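Local coordinates for nitroreductase-like family protein (Bacillus cereus, PDB 2I7H) that is a nitroreductase-like protein that belongs to the nitroreductase family and binds flavin mononucleotide in its two-chain assembly, at residues 98-103 and 158-163. Residues are numbered along the deposited sequence; the frame is centred on the assembly and turned at random.
Sequences VYMNED and RIVGIL
R158 starts out extended (chi1 171°) and then turns at chi3, which brings NE and NH2 round to the carboxylate of E102. A kink at chi2 of E102 (92°) swings the carboxylate toward R158. The two groups meet side-on in the modelled conformer of E102, one of two. The main bonds pair NE with OE2 and NH2 with OE1; NE also makes a weak bond to OE1. R158 NE bonds to E102 OE2 at 2.9 Å, close to the guanidinium plane. R158 NH2 reaches the syn lone pair of E102 OE1 at 2.7 Å, completing the salt bridge. The two planes are 35° apart, so the pair is twisted rather than flat. R158 NH1 makes a further salt bridge to D110 of the second subunit, which ties this strand end to the dimer partner. M100 is a selenomethionine lying alongside R158, with its CE 3.9 Å from R158 CD. Its CG also rests on V160 CG2.

The backbones run antiparallel. M100 and R158 form a hydrogen-bonded pair, with R158 N to M100 O at 2.7 Å. Y99 and I159 form the next, non-hydrogen-bonded pair. Then the register slips by one. V98 O accepts V160 N at 2.8 Å and, weakly, G161 N at 3.4 Å. V98 N returns a nearly straight bond of 2.8 Å to G161 O. V98 and V160 both pack on T116 of helix 106-129, whereas I159 faces helix 145-150. V160 O is bonded by W136 NE1, from a residue of the flavin mononucleotide pocket, and the V160 side chain lies about 7 Å from the flavin mononucleotide. V160 and G161 opposite V98 make a classic beta bulge, here joining the two central strands of the antiparallel sheet in a nitroreductase-type alpha/beta fold.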
ATOM      1  N   VAL A  98       6.941   7.963   8.729  1.00 36.49           N
ATOM      2  CA  VAL A  98       5.650   8.215   8.068  1.00 37.11           C
ATOM      3  C   VAL A  98       4.562   7.952   9.104  1.00 37.81           C
ATOM      4  O   VAL A  98       4.496   6.860   9.695  1.00 38.58           O
ATOM      5  CB  VAL A  98       5.418   7.299   6.848  1.00 37.37           C
ATOM      6  CG1 VAL A  98       4.037   7.550   6.253  1.00 36.93           C
ATOM      7  CG2 VAL A  98       6.561   7.463   5.762  1.00 37.08           C
ATOM      8  N   TYR A  99       3.727   8.954   9.341  1.00 37.16           N
ATOM      9  CA  TYR A  99       2.721   8.842  10.357  1.00 37.52           C
ATOM     10  C   TYR A  99       1.388   9.438   9.901  1.00 37.74           C
ATOM     11  O   TYR A  99       1.310  10.114   8.864  1.00 37.96           O
ATOM     12  CB  TYR A  99       3.214   9.435  11.707  1.00 38.23           C
ATOM     13  CG  TYR A  99       3.362  10.904  11.691  1.00 37.73           C
ATOM     14  CD1 TYR A  99       4.548  11.505  11.233  1.00 40.50           C
ATOM     15  CD2 TYR A  99       2.316  11.720  12.102  1.00 39.76           C
ATOM     16  CE1 TYR A  99       4.680  12.871  11.202  1.00 39.31           C
ATOM     17  CE2 TYR A  99       2.437  13.099  12.078  1.00 39.29           C
ATOM     18  CZ  TYR A  99       3.621  13.666  11.616  1.00 39.54           C
ATOM     19  OH  TYR A  99       3.735  15.033  11.590  1.00 40.14           O
HETATM   20  N   MSE A 100       0.343   9.150  10.677  1.00 37.42           N
HETATM   21  CA  MSE A 100      -1.008   9.647  10.413  1.00 37.54           C
HETATM   22  C   MSE A 100      -1.753   9.886  11.727  1.00 36.89           C
HETATM   23  O   MSE A 100      -1.423   9.285  12.756  1.00 35.30           O
HETATM   24  CB  MSE A 100      -1.813   8.652   9.546  1.00 36.66           C
HETATM   25  CG  MSE A 100      -1.993   7.286  10.217  1.00 39.65           C
HETATM   26 SE   MSE A 100      -3.039   6.094   9.116  0.87 37.17          SE
HETATM   27  CE  MSE A 100      -4.143   5.357  10.444  1.00 33.20           C
ATOM     28  N   ASN A 101      -2.761  10.753  11.676  1.00 36.60           N
ATOM     29  CA  ASN A 101      -3.673  10.882  12.806  1.00 37.78           C
ATOM     30  C   ASN A 101      -4.552   9.657  12.832  1.00 37.52           C
ATOM     31  O   ASN A 101      -5.088   9.271  11.797  1.00 38.44           O
ATOM     32  CB  ASN A 101      -4.490  12.165  12.708  1.00 38.28           C
ATOM     33  CG  ASN A 101      -3.629  13.389  12.833  1.00 42.27           C
ATOM     34  OD1 ASN A 101      -2.925  13.561  13.818  1.00 48.49           O
ATOM     35  ND2 ASN A 101      -3.654  14.244  11.813  1.00 49.11           N
ATOM     36  N   GLU A 102      -4.709   9.067  14.005  0.60 37.05           N
ATOM     37  CA  GLU A 102      -5.493   7.862  14.108  0.60 36.60           C
ATOM     38  C   GLU A 102      -6.955   8.212  14.284  0.60 36.07           C
ATOM     39  O   GLU A 102      -7.346   8.773  15.308  0.60 37.35           O
ATOM     40  CB  GLU A 102      -5.011   7.022  15.282  0.60 36.83           C
ATOM     41  CG  GLU A 102      -5.717   5.728  15.359  0.60 36.03           C
ATOM     42  CD  GLU A 102      -5.003   4.683  14.628  0.60 35.36           C
ATOM     43  OE1 GLU A 102      -4.816   3.618  15.204  0.60 33.67           O
ATOM     44  OE2 GLU A 102      -4.608   4.925  13.469  0.60 40.63           O
ATOM     45  N   ASP A 103      -7.760   7.877  13.291  1.00 35.74           N
ATOM     46  CA  ASP A 103      -9.202   8.111  13.366  1.00 35.10           C
ATOM     47  C   ASP A 103      -9.743   7.120  14.397  1.00 34.21           C
ATOM     48  O   ASP A 103      -9.354   5.975  14.388  1.00 34.87           O
ATOM     49  CB  ASP A 103      -9.880   7.968  11.979  1.00 33.62           C
ATOM     50  CG  ASP A 103     -11.299   8.545  11.941  1.00 36.38           C
ATOM     51  OD1 ASP A 103     -12.201   8.016  12.633  1.00 32.87           O
ATOM     52  OD2 ASP A 103     -11.528   9.556  11.204  1.00 39.72           O
ATOM     53  N   ARG A 158      -0.331   7.628  14.644  1.00 40.70           N
ATOM     54  CA  ARG A 158       0.177   6.306  14.388  1.00 40.28           C
ATOM     55  C   ARG A 158       1.352   6.365  13.427  1.00 39.46           C
ATOM     56  O   ARG A 158       1.325   7.100  12.437  1.00 38.91           O
ATOM     57  CB  ARG A 158      -0.928   5.418  13.803  1.00 40.62           C
ATOM     58  CG  ARG A 158      -0.431   4.080  13.314  1.00 41.66           C
ATOM     59  CD  ARG A 158      -1.488   3.368  12.498  1.00 50.73           C
ATOM     60  NE  ARG A 158      -2.603   2.861  13.315  1.00 54.07           N
ATOM     61  CZ  ARG A 158      -2.706   1.607  13.766  1.00 52.43           C
ATOM     62  NH1 ARG A 158      -1.741   0.739  13.488  1.00 51.21           N
ATOM     63  NH2 ARG A 158      -3.760   1.235  14.513  1.00 45.76           N
ATOM     64  N   ILE A 159       2.382   5.587  13.735  1.00 38.55           N
ATOM     65  CA  ILE A 159       3.558   5.498  12.896  1.00 38.32           C
ATOM     66  C   ILE A 159       3.376   4.285  12.019  1.00 38.40           C
ATOM     67  O   ILE A 159       3.344   3.152  12.490  1.00 39.35           O
ATOM     68  CB  ILE A 159       4.873   5.415  13.722  1.00 38.23           C
ATOM     69  CG1 ILE A 159       5.029   6.666  14.594  1.00 36.88           C
ATOM     70  CG2 ILE A 159       6.094   5.155  12.816  1.00 37.50           C
ATOM     71  CD1 ILE A 159       6.278   6.652  15.491  1.00 38.02           C
ATOM     72  N   VAL A 160       3.222   4.544  10.733  1.00 38.25           N
ATOM     73  CA  VAL A 160       3.048   3.482   9.748  1.00 38.18           C
ATOM     74  C   VAL A 160       4.369   2.816   9.358  1.00 37.98           C
ATOM     75  O   VAL A 160       4.403   1.612   9.121  1.00 38.65           O
ATOM     76  CB  VAL A 160       2.287   3.993   8.520  1.00 37.50           C
ATOM     77  CG1 VAL A 160       1.982   2.862   7.598  1.00 35.24           C
ATOM     78  CG2 VAL A 160       0.989   4.678   9.005  1.00 39.04           C
ATOM     79  N   GLY A 161       5.453   3.586   9.316  1.00 37.56           N
ATOM     80  CA  GLY A 161       6.745   3.023   9.010  1.00 37.29           C
ATOM     81  C   GLY A 161       7.847   4.036   9.150  1.00 38.06           C
ATOM     82  O   GLY A 161       7.603   5.247   9.151  1.00 37.83           O
ATOM     83  N   ILE A 162       9.069   3.531   9.317  1.00 38.44           N
ATOM     84  CA  ILE A 162      10.255   4.361   9.188  1.00 38.87           C
ATOM     85  C   ILE A 162      10.986   3.858   7.972  1.00 38.58           C
ATOM     86  O   ILE A 162      11.388   2.711   7.916  1.00 38.79           O
ATOM     87  CB  ILE A 162      11.160   4.360  10.444  1.00 38.34           C
ATOM     88  CG1 ILE A 162      10.325   4.742  11.676  1.00 38.88           C
ATOM     89  CG2 ILE A 162      12.406   5.302  10.215  1.00 38.61           C
ATOM     90  CD1 ILE A 162      11.107   4.996  12.963  1.00 40.68           C
ATOM     91  N   LEU A 163      11.123   4.717   6.973  0.50 38.63           N
ATOM     92  CA  LEU A 163      11.845   4.348   5.770  0.50 38.88           C
ATOM     93  C   LEU A 163      13.304   4.759   5.903  0.50 38.93           C
ATOM     94  O   LEU A 163      13.592   5.907   6.200  0.50 38.90           O
ATOM     95  CB  LEU A 163      11.228   5.013   4.539  0.50 38.79           C
ATOM     96  CG  LEU A 163       9.825   4.648   4.094  0.50 37.41           C
ATOM     97  CD1 LEU A 163       9.286   5.872   3.408  0.50 35.74           C
ATOM     98  CD2 LEU A 163       9.869   3.437   3.142  0.50 37.09           C
TER